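Local coordinates for glutamine amidotransferase domain-containing protein (Streptococcus mutans, PDB 3L7N) that probably acts as a class I glutamine amidotransferase, releasing ammonia from glutamine for transfer to an acceptor that is not established, at residues Lys75-Ala80 and Lys85-Val90; Tyr68-Glu73 and Ala94-Val99; Pro14-Ala19 and Ser220-Leu225. All coordinates share one frame; numbering follows the deposited sequence.

In the fold
The three contacts lie around the parallel part of the central mixed sheet. Interactions 1 and 2 are neighbours, with centres about 9 Å apart, and both use helix 70-82. Interaction 1 sets that helix on strand 86-90, and interaction 2 sets its start against helix 92-100, the next helix in the chain. Interaction 3 joins two helices on the other face of strand 86-90, its centre about 19 Å from that of interaction 1 and about 23 Å from that of interaction 2. Along the chain, 14-19 and 220-225 enclose 68-73 and 94-99, which enclose 75-80 and 85-90. Helices thus pack on both faces of the strand that leads to the probable nucleophile elbow, Gly89 to Gly93.

Interaction 1. Residues Lys75-Ala80 and Lys85-Val90; sequences KLIQKA and KIIVGV
The beta-alpha-beta unit of strand 48-51, helix 70-82 and strand 86-90 is closed here, where Ala80 meets Lys85 and Ile87, and Ile77 meets Ile87. Ile87 points its CB toward the helix. Its CG1 lies beside the backbone N (chi1 -51°), and the chain runs on extended to CD1. This methyl does the touching. Ile87 CD1 lies 3.7 Å from Ala80 CB. It also sits against the backbone oxygen of Ile77. The CG2 branch of Ile77 meets the same methyl more loosely, at 4.2 Å from Ile87 CD1. The polar part is one backbone bond, from Lys85 N to Ala80 O (3.2 Å), which ties the entry of the strand to the helix. Lys85 lays its CB and CG beside that same carbonyl. A bend at chi2 (-65°) then turns the chain away, and its NZ bonds to Phe46 O. Leu49 on strand 48-51 touches Ala80, and Met97 on helix 92-100 touches Ile87, so the apolar contact is part of a larger core. Helix packed on sheet between two adjacent parallel strands is the beta-alpha-beta crossover of the alpha/beta fold shared by class I glutamine amidotransferases.

Interaction 2. Residues Tyr68-Glu73 and Ala94-Val99; sequences YDAQAE and AQLMGV
The Tyr68 ring meets Leu96 through its hydroxyl and not through a face: Tyr68 OH lies 4.1 Å from Leu96 CD2. The two side chains approach from opposite directions. One face of the ring is taken within its own segment, where Ala70 N stands 4.1 Å above the plane of the Tyr68 ring, over its centre. The tyrosine has CG anti to its own backbone N (chi1 176°), which brings the ring face against the backbone N of Ala70 and sends OH out toward Leu96. The hydroxyl's hydrogen bond goes to Ser57 O, which would limit its freedom; toward Leu96 it only packs.

On helix 92-100, Leu96 makes all the close contacts with 68-73. Its two methyls divide the partners. Leu96 CD2 faces Tyr68 OH and Ala70, with Ala70 CB at 4.2 Å. Leu96 CD1 faces the carboxylate of Glu73, 3.7 Å from Glu73 OE1. This last contact is packing of a methyl on the OE1 of a buried glutamate, which is hydrogen-bonded to His8 NE2. Glu73 is extended beyond CG, and it meets Leu96 obliquely.

The start of the helix is held by its own N-cap. Asp69 OD1 accepts from Ala72 N at 3.1 Å, with the donor above the carboxylate plane (72° out of it).

Leu96 continues onto Val74 and Ile77 of the same helix, and Val99 also touches Val74. Helix 92-100, which follows strand 86-90, therefore lies against the first turns of helix 70-82, the helix that comes before that strand.

Interaction 3. Residues Pro14-Ala19 and Ser220-Leu225; sequences PGAYLA and SMNQAL
The CH-pi contact comes first: Leu225 CD2 sits over one face of the Tyr17 ring. Leu225 CD2 is 3.9 Å from the centroid of the Tyr17 ring and only 11° off the ring normal, so it is nearly centred. With chi1 at -168° the Leu225 side chain stretches away from its backbone N, across to the tyrosine. The two side chains cross at about a right angle. In the plane of the ring, Pro14 O lies at the edge.

The apolar contacts use the other methyl and a second partner. Leu225 CD1 lies toward the hydroxyl end of the ring, 3.7 Å from Tyr17 CE1. Ala16 CB touches Leu225 CD2 at 4.2 Å, so this methyl bridges Ala16 and the ring.

The pairing joins the first helix of the chain, 15-23, to the last, 219-233, on one side of the alpha/beta sheet. The axes of the short segments 15-19 and 220-225 come within 10.0 Å, with a signed crossing angle of -51°. Both helices lie on the sheet face that Val88 and Val90 line, and Tyr17 also packs on Phe5 of strand 2-7.

Asn222 adds an amide to the contact. It meets Ala16 CB at 4.0 Å from Asn222 ND2, which is plain van der Waals packing. The amide's hydrogen bonds go to the loop after strand 173-176, where ND2 is bonded to Phe182 O and Leu180 O. Ala16 forms a backbone bond with Glu181 in the same loop, so that loop is tied to both helices.

Interaction 1. Residues Lys75-Ala80 and Lys85-Val90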
ATOM      1  N   LYS A  75      -8.144  -7.003 -13.139  1.00 28.21           N
ATOM      2  CA  LYS A  75      -9.039  -8.147 -13.196  1.00 30.37           C
ATOM      3  C   LYS A  75      -8.778  -9.107 -12.083  1.00 29.19           C
ATOM      4  O   LYS A  75      -9.710  -9.722 -11.544  1.00 29.99           O
ATOM      5  CB  LYS A  75      -8.957  -8.861 -14.532  1.00 31.80           C
ATOM      6  CG  LYS A  75      -9.246  -7.988 -15.708  1.00 40.41           C
ATOM      7  CD  LYS A  75     -10.081  -8.775 -16.790  1.00 54.70           C
ATOM      8  CE  LYS A  75     -10.162  -7.952 -18.137  1.00 57.65           C
ATOM      9  NZ  LYS A  75      -9.918  -8.863 -19.297  1.00 56.67           N
ATOM     10  N   LEU A  76      -7.512  -9.294 -11.732  1.00 28.75           N
ATOM     11  CA  LEU A  76      -7.198 -10.271 -10.662  1.00 27.07           C
ATOM     12  C   LEU A  76      -7.831  -9.773  -9.324  1.00 27.31           C
ATOM     13  O   LEU A  76      -8.501 -10.565  -8.591  1.00 26.53           O
ATOM     14  CB  LEU A  76      -5.684 -10.503 -10.542  1.00 24.92           C
ATOM     15  CG  LEU A  76      -5.242 -11.175  -9.287  1.00 22.77           C
ATOM     16  CD1 LEU A  76      -5.463 -12.629  -9.338  1.00 21.53           C
ATOM     17  CD2 LEU A  76      -3.819 -10.891  -9.040  1.00 24.73           C
ATOM     18  N   ILE A  77      -7.720  -8.439  -9.049  1.00 26.43           N
ATOM     19  CA  ILE A  77      -8.425  -7.857  -7.870  1.00 25.77           C
ATOM     20  C   ILE A  77      -9.976  -8.126  -7.930  1.00 27.50           C
ATOM     21  O   ILE A  77     -10.574  -8.604  -6.971  1.00 28.72           O
ATOM     22  CB  ILE A  77      -8.169  -6.405  -7.702  1.00 24.55           C
ATOM     23  CG1 ILE A  77      -6.773  -6.156  -7.193  1.00 22.68           C
ATOM     24  CG2 ILE A  77      -9.120  -5.829  -6.695  1.00 23.73           C
ATOM     25  CD1 ILE A  77      -6.206  -4.914  -7.722  1.00 17.91           C
ATOM     26  N   GLN A  78     -10.585  -7.867  -9.065  1.00 27.33           N
ATOM     27  CA  GLN A  78     -11.983  -8.049  -9.173  1.00 26.94           C
ATOM     28  C   GLN A  78     -12.403  -9.477  -8.944  1.00 29.59           C
ATOM     29  O   GLN A  78     -13.432  -9.722  -8.241  1.00 29.86           O
ATOM     30  CB  GLN A  78     -12.454  -7.588 -10.497  1.00 25.99           C
ATOM     31  CG  GLN A  78     -12.334  -6.189 -10.690  1.00 23.50           C
ATOM     32  CD  GLN A  78     -12.508  -5.841 -12.060  1.00 25.35           C
ATOM     33  OE1 GLN A  78     -12.719  -4.712 -12.384  1.00 28.82           O
ATOM     34  NE2 GLN A  78     -12.434  -6.821 -12.922  1.00 27.95           N
ATOM     35  N   LYS A  79     -11.655 -10.456  -9.565  1.00 30.85           N
ATOM     36  CA  LYS A  79     -11.920 -11.907  -9.304  1.00 32.60           C
ATOM     37  C   LYS A  79     -11.789 -12.170  -7.857  1.00 32.61           C
ATOM     38  O   LYS A  79     -12.625 -12.839  -7.260  1.00 34.33           O
ATOM     39  CB  LYS A  79     -10.974 -12.828 -10.102  1.00 33.17           C
ATOM     40  CG  LYS A  79     -11.082 -12.646 -11.718  1.00 41.87           C
ATOM     41  CD  LYS A  79     -10.418 -13.870 -12.527  1.00 50.99           C
ATOM     42  CE  LYS A  79     -11.192 -15.308 -12.270  1.00 54.50           C
ATOM     43  NZ  LYS A  79     -10.223 -16.559 -12.230  1.00 49.47           N
ATOM     44  N   ALA A  80     -10.774 -11.605  -7.243  1.00 32.35           N
ATOM     45  CA  ALA A  80     -10.539 -11.906  -5.865  1.00 33.34           C
ATOM     46  C   ALA A  80     -11.731 -11.380  -4.983  1.00 33.47           C
ATOM     47  O   ALA A  80     -12.345 -12.138  -4.238  1.00 33.18           O
ATOM     48  CB  ALA A  80      -9.156 -11.312  -5.398  1.00 33.04           C
ATOM     49  N   LYS A  85     -12.378 -12.966  -1.188  1.00 36.06           N
ATOM     50  CA  LYS A  85     -10.953 -13.022  -0.682  1.00 32.98           C
ATOM     51  C   LYS A  85     -10.617 -11.778   0.140  1.00 29.31           C
ATOM     52  O   LYS A  85     -10.960 -10.724  -0.236  1.00 29.83           O
ATOM     53  CB  LYS A  85      -9.983 -13.104  -1.879  1.00 32.99           C
ATOM     54  CG  LYS A  85     -10.210 -14.255  -2.748  1.00 31.44           C
ATOM     55  CD  LYS A  85      -9.931 -15.511  -2.026  1.00 29.25           C
ATOM     56  CE  LYS A  85     -10.160 -16.702  -2.940  1.00 29.77           C
ATOM     57  NZ  LYS A  85     -10.379 -17.894  -2.129  1.00 27.07           N
ATOM     58  N   ILE A  86      -9.842 -11.927   1.196  1.00 26.23           N
ATOM     59  CA  ILE A  86      -9.209 -10.754   1.877  1.00 23.66           C
ATOM     60  C   ILE A  86      -8.246 -10.110   0.926  1.00 24.50           C
ATOM     61  O   ILE A  86      -7.451 -10.805   0.354  1.00 26.15           O
ATOM     62  CB  ILE A  86      -8.434 -11.209   3.072  1.00 23.17           C
ATOM     63  CG1 ILE A  86      -9.299 -12.163   3.909  1.00 19.99           C
ATOM     64  CG2 ILE A  86      -7.845 -10.025   3.835  1.00 16.87           C
ATOM     65  CD1 ILE A  86      -8.843 -12.377   5.293  1.00 20.89           C
ATOM     66  N   ILE A  87      -8.345  -8.778   0.700  1.00 22.74           N
ATOM     67  CA  ILE A  87      -7.382  -8.087  -0.198  1.00 22.22           C
ATOM     68  C   ILE A  87      -6.820  -6.920   0.531  1.00 24.29           C
ATOM     69  O   ILE A  87      -7.514  -6.329   1.270  1.00 26.49           O
ATOM     70  CB  ILE A  87      -8.055  -7.582  -1.427  1.00 22.13           C
ATOM     71  CG1 ILE A  87      -8.865  -8.713  -2.057  1.00 20.70           C
ATOM     72  CG2 ILE A  87      -7.016  -7.023  -2.417  1.00 19.73           C
ATOM     73  CD1 ILE A  87      -9.615  -8.307  -3.291  1.00 15.33           C
ATOM     74  N   VAL A  88      -5.518  -6.631   0.374  1.00 24.18           N
ATOM     75  CA  VAL A  88      -4.936  -5.344   0.854  1.00 25.23           C
ATOM     76  C   VAL A  88      -4.037  -4.771  -0.271  1.00 27.89           C
ATOM     77  O   VAL A  88      -3.283  -5.536  -0.877  1.00 30.93           O
ATOM     78  CB  VAL A  88      -4.088  -5.545   2.091  1.00 24.32           C
ATOM     79  CG1 VAL A  88      -3.228  -4.216   2.430  1.00 20.97           C
ATOM     80  CG2 VAL A  88      -4.940  -6.020   3.252  1.00 20.10           C
ATOM     81  N   GLY A  89      -4.153  -3.438  -0.584  1.00 27.48           N
ATOM     82  CA  GLY A  89      -3.368  -2.797  -1.689  1.00 26.76           C
ATOM     83  C   GLY A  89      -2.631  -1.637  -1.117  1.00 27.30           C
ATOM     84  O   GLY A  89      -3.199  -0.897  -0.380  1.00 27.51           O
ATOM     85  N   VAL A  90      -1.328  -1.510  -1.420  1.00 26.57           N
ATOM     86  CA  VAL A  90      -0.466  -0.433  -0.841  1.00 26.51           C
ATOM     87  C   VAL A  90       0.086   0.476  -1.972  1.00 29.43           C
ATOM     88  O   VAL A  90       0.490  -0.019  -2.980  1.00 31.95           O
ATOM     89  CB  VAL A  90       0.692  -1.061  -0.131  1.00 25.97           C
ATOM     90  CG1 VAL A  90       1.608  -0.042   0.432  1.00 23.19           C
ATOM     91  CG2 VAL A  90       0.209  -1.975   0.921  1.00 24.90           C
TER

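Interaction 2. Residues Tyr68-Glu73 and Ala94-Val99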
ATOM      1  N   TYR A  68       4.620  -5.336 -17.123  1.00 32.62           N
ATOM      2  CA  TYR A  68       3.553  -4.826 -16.288  1.00 32.96           C
ATOM      3  C   TYR A  68       2.285  -4.809 -17.053  1.00 32.75           C
ATOM      4  O   TYR A  68       2.233  -4.235 -18.098  1.00 33.65           O
ATOM      5  CB  TYR A  68       3.900  -3.416 -15.923  1.00 33.82           C
ATOM      6  CG  TYR A  68       2.873  -2.699 -15.154  1.00 33.92           C
ATOM      7  CD1 TYR A  68       2.294  -1.563 -15.651  1.00 30.50           C
ATOM      8  CD2 TYR A  68       2.519  -3.117 -13.877  1.00 31.40           C
ATOM      9  CE1 TYR A  68       1.391  -0.884 -14.930  1.00 32.54           C
ATOM     10  CE2 TYR A  68       1.637  -2.436 -13.151  1.00 33.31           C
ATOM     11  CZ  TYR A  68       1.070  -1.319 -13.661  1.00 33.36           C
ATOM     12  OH  TYR A  68       0.153  -0.630 -12.907  1.00 37.44           O
ATOM     13  N   ASP A  69       1.236  -5.388 -16.502  1.00 32.74           N
ATOM     14  CA  ASP A  69      -0.082  -5.433 -17.177  1.00 32.87           C
ATOM     15  C   ASP A  69      -1.171  -5.002 -16.167  1.00 31.84           C
ATOM     16  O   ASP A  69      -1.674  -5.813 -15.394  1.00 31.71           O
ATOM     17  CB  ASP A  69      -0.328  -6.836 -17.689  1.00 34.39           C
ATOM     18  CG  ASP A  69      -1.598  -6.971 -18.505  1.00 39.45           C
ATOM     19  OD1 ASP A  69      -2.463  -6.075 -18.477  1.00 44.06           O
ATOM     20  OD2 ASP A  69      -1.740  -8.021 -19.174  1.00 47.50           O
ATOM     21  N   ALA A  70      -1.424  -3.689 -16.102  1.00 32.15           N
ATOM     22  CA  ALA A  70      -2.324  -3.120 -15.097  1.00 30.99           C
ATOM     23  C   ALA A  70      -3.694  -3.709 -15.248  1.00 31.62           C
ATOM     24  O   ALA A  70      -4.359  -4.007 -14.277  1.00 31.85           O
ATOM     25  CB  ALA A  70      -2.375  -1.715 -15.224  1.00 29.79           C
ATOM     26  N   GLN A  71      -4.104  -3.927 -16.493  1.00 32.60           N
ATOM     27  CA  GLN A  71      -5.393  -4.549 -16.776  1.00 34.46           C
ATOM     28  C   GLN A  71      -5.537  -5.910 -16.092  1.00 33.17           C
ATOM     29  O   GLN A  71      -6.573  -6.202 -15.495  1.00 34.30           O
ATOM     30  CB  GLN A  71      -5.595  -4.696 -18.285  1.00 35.92           C
ATOM     31  CG  GLN A  71      -6.817  -3.968 -18.822  1.00 47.67           C
ATOM     32  CD  GLN A  71      -7.794  -3.584 -17.727  1.00 62.18           C
ATOM     33  OE1 GLN A  71      -8.585  -4.408 -17.268  1.00 61.84           O
ATOM     34  NE2 GLN A  71      -7.744  -2.327 -17.303  1.00 61.62           N
ATOM     35  N   ALA A  72      -4.499  -6.737 -16.185  1.00 32.66           N
ATOM     36  CA  ALA A  72      -4.533  -8.066 -15.609  1.00 30.26           C
ATOM     37  C   ALA A  72      -4.545  -7.991 -14.110  1.00 29.68           C
ATOM     38  O   ALA A  72      -5.257  -8.750 -13.471  1.00 30.04           O
ATOM     39  CB  ALA A  72      -3.398  -8.852 -16.076  1.00 31.19           C
ATOM     40  N   GLU A  73      -3.791  -7.035 -13.525  1.00 27.36           N
ATOM     41  CA  GLU A  73      -3.840  -6.864 -12.075  1.00 27.21           C
ATOM     42  C   GLU A  73      -5.196  -6.403 -11.577  1.00 27.10           C
ATOM     43  O   GLU A  73      -5.755  -6.992 -10.555  1.00 26.48           O
ATOM     44  CB  GLU A  73      -2.727  -5.998 -11.566  1.00 25.98           C
ATOM     45  CG  GLU A  73      -1.443  -6.421 -12.140  1.00 29.59           C
ATOM     46  CD  GLU A  73      -0.179  -5.954 -11.357  1.00 29.49           C
ATOM     47  OE1 GLU A  73      -0.277  -5.566 -10.145  1.00 23.75           O
ATOM     48  OE2 GLU A  73       0.923  -5.994 -11.994  1.00 28.88           O
ATOM     49  N   ALA A  94      -2.957   0.227  -3.877  1.00 30.72           N
ATOM     50  CA  ALA A  94      -4.185   0.868  -3.369  1.00 29.84           C
ATOM     51  C   ALA A  94      -4.942   1.568  -4.524  1.00 30.79           C
ATOM     52  O   ALA A  94      -6.139   1.577  -4.560  1.00 30.43           O
ATOM     53  CB  ALA A  94      -3.876   1.781  -2.360  1.00 28.87           C
ATOM     54  N   GLN A  95      -4.192   2.012  -5.526  1.00 31.15           N
ATOM     55  CA  GLN A  95      -4.744   2.654  -6.682  1.00 29.13           C
ATOM     56  C   GLN A  95      -5.346   1.668  -7.652  1.00 30.00           C
ATOM     57  O   GLN A  95      -6.351   1.981  -8.310  1.00 31.55           O
ATOM     58  CB  GLN A  95      -3.679   3.523  -7.346  1.00 28.31           C
ATOM     59  CG  GLN A  95      -3.229   4.633  -6.410  1.00 28.88           C
ATOM     60  CD  GLN A  95      -1.837   5.258  -6.725  1.00 32.18           C
ATOM     61  OE1 GLN A  95      -1.359   5.262  -7.871  1.00 30.43           O
ATOM     62  NE2 GLN A  95      -1.218   5.836  -5.688  1.00 34.76           N
ATOM     63  N   LEU A  96      -4.752   0.465  -7.774  1.00 29.03           N
ATOM     64  CA  LEU A  96      -5.374  -0.562  -8.625  1.00 27.81           C
ATOM     65  C   LEU A  96      -6.658  -1.074  -7.964  1.00 28.15           C
ATOM     66  O   LEU A  96      -7.614  -1.370  -8.629  1.00 28.86           O
ATOM     67  CB  LEU A  96      -4.419  -1.723  -8.935  1.00 26.96           C
ATOM     68  CG  LEU A  96      -3.181  -1.379  -9.766  1.00 27.78           C
ATOM     69  CD1 LEU A  96      -2.105  -2.366  -9.541  1.00 27.88           C
ATOM     70  CD2 LEU A  96      -3.492  -1.313 -11.199  1.00 26.01           C
ATOM     71  N   MET A  97      -6.693  -1.141  -6.654  1.00 27.74           N
ATOM     72  CA  MET A  97      -7.951  -1.446  -6.027  1.00 28.59           C
ATOM     73  C   MET A  97      -9.051  -0.393  -6.364  1.00 30.33           C
ATOM     74  O   MET A  97     -10.173  -0.761  -6.730  1.00 30.59           O
ATOM     75  CB  MET A  97      -7.807  -1.632  -4.558  1.00 27.62           C
ATOM     76  CG  MET A  97      -6.965  -2.770  -4.233  1.00 25.35           C
ATOM     77  SD  MET A  97      -6.935  -3.012  -2.519  1.00 33.46           S
ATOM     78  CE  MET A  97      -8.578  -3.568  -2.256  1.00 28.84           C
ATOM     79  N   GLY A  98      -8.690   0.894  -6.351  1.00 29.77           N
ATOM     80  CA  GLY A  98      -9.621   1.904  -6.706  1.00 30.86           C
ATOM     81  C   GLY A  98     -10.231   1.638  -8.082  1.00 31.90           C
ATOM     82  O   GLY A  98     -11.508   1.622  -8.246  1.00 32.13           O
ATOM     83  N   VAL A  99      -9.347   1.419  -9.079  1.00 30.60           N
ATOM     84  CA  VAL A  99      -9.771   1.173 -10.425  1.00 28.15           C
ATOM     85  C   VAL A  99     -10.612  -0.039 -10.444  1.00 29.46           C
ATOM     86  O   VAL A  99     -11.624  -0.046 -11.052  1.00 30.03           O
ATOM     87  CB  VAL A  99      -8.584   1.012 -11.377  1.00 27.38           C
ATOM     88  CG1 VAL A  99      -9.045   0.685 -12.755  1.00 22.75           C
ATOM     89  CG2 VAL A  99      -7.793   2.252 -11.407  1.00 26.18           C
TER

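Interaction 3. Residues Pro14-Ala19 and Ser220-Leu225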
ATOM      1  N   PRO A  14       7.576  -6.191   0.322  1.00 26.07           N
ATOM      2  CA  PRO A  14       6.487  -6.409   1.244  1.00 25.94           C
ATOM      3  C   PRO A  14       6.788  -5.916   2.714  1.00 27.39           C
ATOM      4  O   PRO A  14       5.841  -5.857   3.578  1.00 29.69           O
ATOM      5  CB  PRO A  14       6.318  -7.929   1.225  1.00 25.70           C
ATOM      6  CG  PRO A  14       7.608  -8.456   0.737  1.00 23.40           C
ATOM      7  CD  PRO A  14       8.217  -7.447  -0.102  1.00 24.66           C
ATOM      8  N   GLY A  15       8.066  -5.645   3.016  1.00 26.05           N
ATOM      9  CA  GLY A  15       8.537  -5.474   4.439  1.00 26.13           C
ATOM     10  C   GLY A  15       7.701  -6.125   5.570  1.00 25.99           C
ATOM     11  O   GLY A  15       7.534  -7.343   5.630  1.00 27.39           O
ATOM     12  N   ALA A  16       7.169  -5.317   6.451  1.00 26.11           N
ATOM     13  CA  ALA A  16       6.473  -5.860   7.599  1.00 25.46           C
ATOM     14  C   ALA A  16       5.254  -6.700   7.273  1.00 25.63           C
ATOM     15  O   ALA A  16       4.813  -7.441   8.119  1.00 24.76           O
ATOM     16  CB  ALA A  16       6.109  -4.782   8.556  1.00 26.68           C
ATOM     17  N   TYR A  17       4.658  -6.544   6.046  1.00 25.43           N
ATOM     18  CA  TYR A  17       3.517  -7.430   5.657  1.00 25.34           C
ATOM     19  C   TYR A  17       4.025  -8.862   5.581  1.00 27.48           C
ATOM     20  O   TYR A  17       3.382  -9.810   6.108  1.00 28.05           O
ATOM     21  CB  TYR A  17       2.919  -7.030   4.338  1.00 25.60           C
ATOM     22  CG  TYR A  17       2.113  -5.754   4.364  1.00 25.75           C
ATOM     23  CD1 TYR A  17       0.754  -5.761   4.755  1.00 22.38           C
ATOM     24  CD2 TYR A  17       2.688  -4.521   3.953  1.00 25.97           C
ATOM     25  CE1 TYR A  17      -0.027  -4.589   4.725  1.00 23.41           C
ATOM     26  CE2 TYR A  17       1.939  -3.316   4.000  1.00 24.69           C
ATOM     27  CZ  TYR A  17       0.563  -3.376   4.377  1.00 28.01           C
ATOM     28  OH  TYR A  17      -0.183  -2.237   4.414  1.00 31.75           O
ATOM     29  N   LEU A  18       5.239  -9.030   4.998  1.00 28.81           N
ATOM     30  CA  LEU A  18       5.843 -10.339   4.877  1.00 27.81           C
ATOM     31  C   LEU A  18       6.217 -10.846   6.231  1.00 29.73           C
ATOM     32  O   LEU A  18       5.893 -11.995   6.568  1.00 30.82           O
ATOM     33  CB  LEU A  18       7.062 -10.302   3.976  1.00 27.28           C
ATOM     34  CG  LEU A  18       7.695 -11.670   3.655  1.00 25.80           C
ATOM     35  CD1 LEU A  18       6.626 -12.722   3.349  1.00 24.96           C
ATOM     36  CD2 LEU A  18       8.748 -11.580   2.476  1.00 20.63           C
ATOM     37  N   ALA A  19       6.878  -9.989   7.051  1.00 29.38           N
ATOM     38  CA  ALA A  19       7.287 -10.391   8.419  1.00 29.57           C
ATOM     39  C   ALA A  19       6.107 -10.864   9.261  1.00 30.13           C
ATOM     40  O   ALA A  19       6.150 -11.942   9.896  1.00 31.87           O
ATOM     41  CB  ALA A  19       7.928  -9.317   9.055  1.00 31.47           C
ATOM     42  N   SER A 220       6.846   1.378  15.525  1.00 44.03           N
ATOM     43  CA  SER A 220       5.479   1.662  15.933  1.00 44.22           C
ATOM     44  C   SER A 220       4.516   1.506  14.817  1.00 42.63           C
ATOM     45  O   SER A 220       3.460   0.894  15.003  1.00 42.49           O
ATOM     46  CB  SER A 220       5.364   3.022  16.545  1.00 45.50           C
ATOM     47  OG  SER A 220       6.191   3.089  17.675  1.00 50.86           O
ATOM     48  N   MET A 221       4.865   2.028  13.623  1.00 40.55           N
ATOM     49  CA  MET A 221       4.080   1.687  12.407  1.00 39.75           C
ATOM     50  C   MET A 221       3.988   0.188  12.107  1.00 39.61           C
ATOM     51  O   MET A 221       2.890  -0.310  11.951  1.00 40.79           O
ATOM     52  CB  MET A 221       4.462   2.481  11.174  1.00 37.00           C
ATOM     53  CG  MET A 221       5.774   2.924  11.114  1.00 36.56           C
ATOM     54  SD  MET A 221       6.093   3.350   9.433  1.00 40.43           S
ATOM     55  CE  MET A 221       6.791   4.973   9.590  1.00 38.84           C
ATOM     56  N   ASN A 222       5.131  -0.549  12.128  1.00 38.44           N
ATOM     57  CA  ASN A 222       5.070  -2.012  11.943  1.00 37.09           C
ATOM     58  C   ASN A 222       4.046  -2.564  12.915  1.00 38.02           C
ATOM     59  O   ASN A 222       3.292  -3.491  12.612  1.00 38.01           O
ATOM     60  CB  ASN A 222       6.402  -2.693  12.246  1.00 35.55           C
ATOM     61  CG  ASN A 222       7.573  -2.180  11.403  1.00 36.06           C
ATOM     62  OD1 ASN A 222       8.729  -2.513  11.709  1.00 38.55           O
ATOM     63  ND2 ASN A 222       7.298  -1.428  10.321  1.00 32.07           N
ATOM     64  N   GLN A 223       4.063  -2.040  14.119  1.00 39.92           N
ATOM     65  CA  GLN A 223       3.304  -2.637  15.198  1.00 41.48           C
ATOM     66  C   GLN A 223       1.794  -2.294  15.056  1.00 41.06           C
ATOM     67  O   GLN A 223       0.912  -3.155  15.271  1.00 41.42           O
ATOM     68  CB  GLN A 223       3.879  -2.201  16.574  1.00 42.04           C
ATOM     69  CG  GLN A 223       3.213  -2.928  17.867  1.00 48.74           C
ATOM     70  CD  GLN A 223       3.083  -4.485  17.702  1.00 57.40           C
ATOM     71  OE1 GLN A 223       4.124  -5.219  17.486  1.00 56.81           O
ATOM     72  NE2 GLN A 223       1.802  -4.997  17.733  1.00 52.02           N
ATOM     73  N   ALA A 224       1.513  -1.061  14.649  1.00 40.32           N
ATOM     74  CA  ALA A 224       0.195  -0.677  14.335  1.00 39.35           C
ATOM     75  C   ALA A 224      -0.320  -1.584  13.229  1.00 40.94           C
ATOM     76  O   ALA A 224      -1.448  -2.205  13.370  1.00 40.72           O
ATOM     77  CB  ALA A 224       0.168   0.710  13.914  1.00 39.54           C
ATOM     78  N   LEU A 225       0.502  -1.741  12.127  1.00 39.09           N
ATOM     79  CA  LEU A 225       0.161  -2.694  11.018  1.00 37.10           C
ATOM     80  C   LEU A 225      -0.197  -4.082  11.519  1.00 37.71           C
ATOM     81  O   LEU A 225      -1.256  -4.602  11.195  1.00 37.92           O
ATOM     82  CB  LEU A 225       1.260  -2.780  10.073  1.00 36.06           C
ATOM     83  CG  LEU A 225       1.040  -3.450   8.750  1.00 35.85           C
ATOM     84  CD1 LEU A 225      -0.203  -2.941   8.007  1.00 31.04           C
ATOM     85  CD2 LEU A 225       2.262  -3.190   7.932  1.00 35.91           C
TER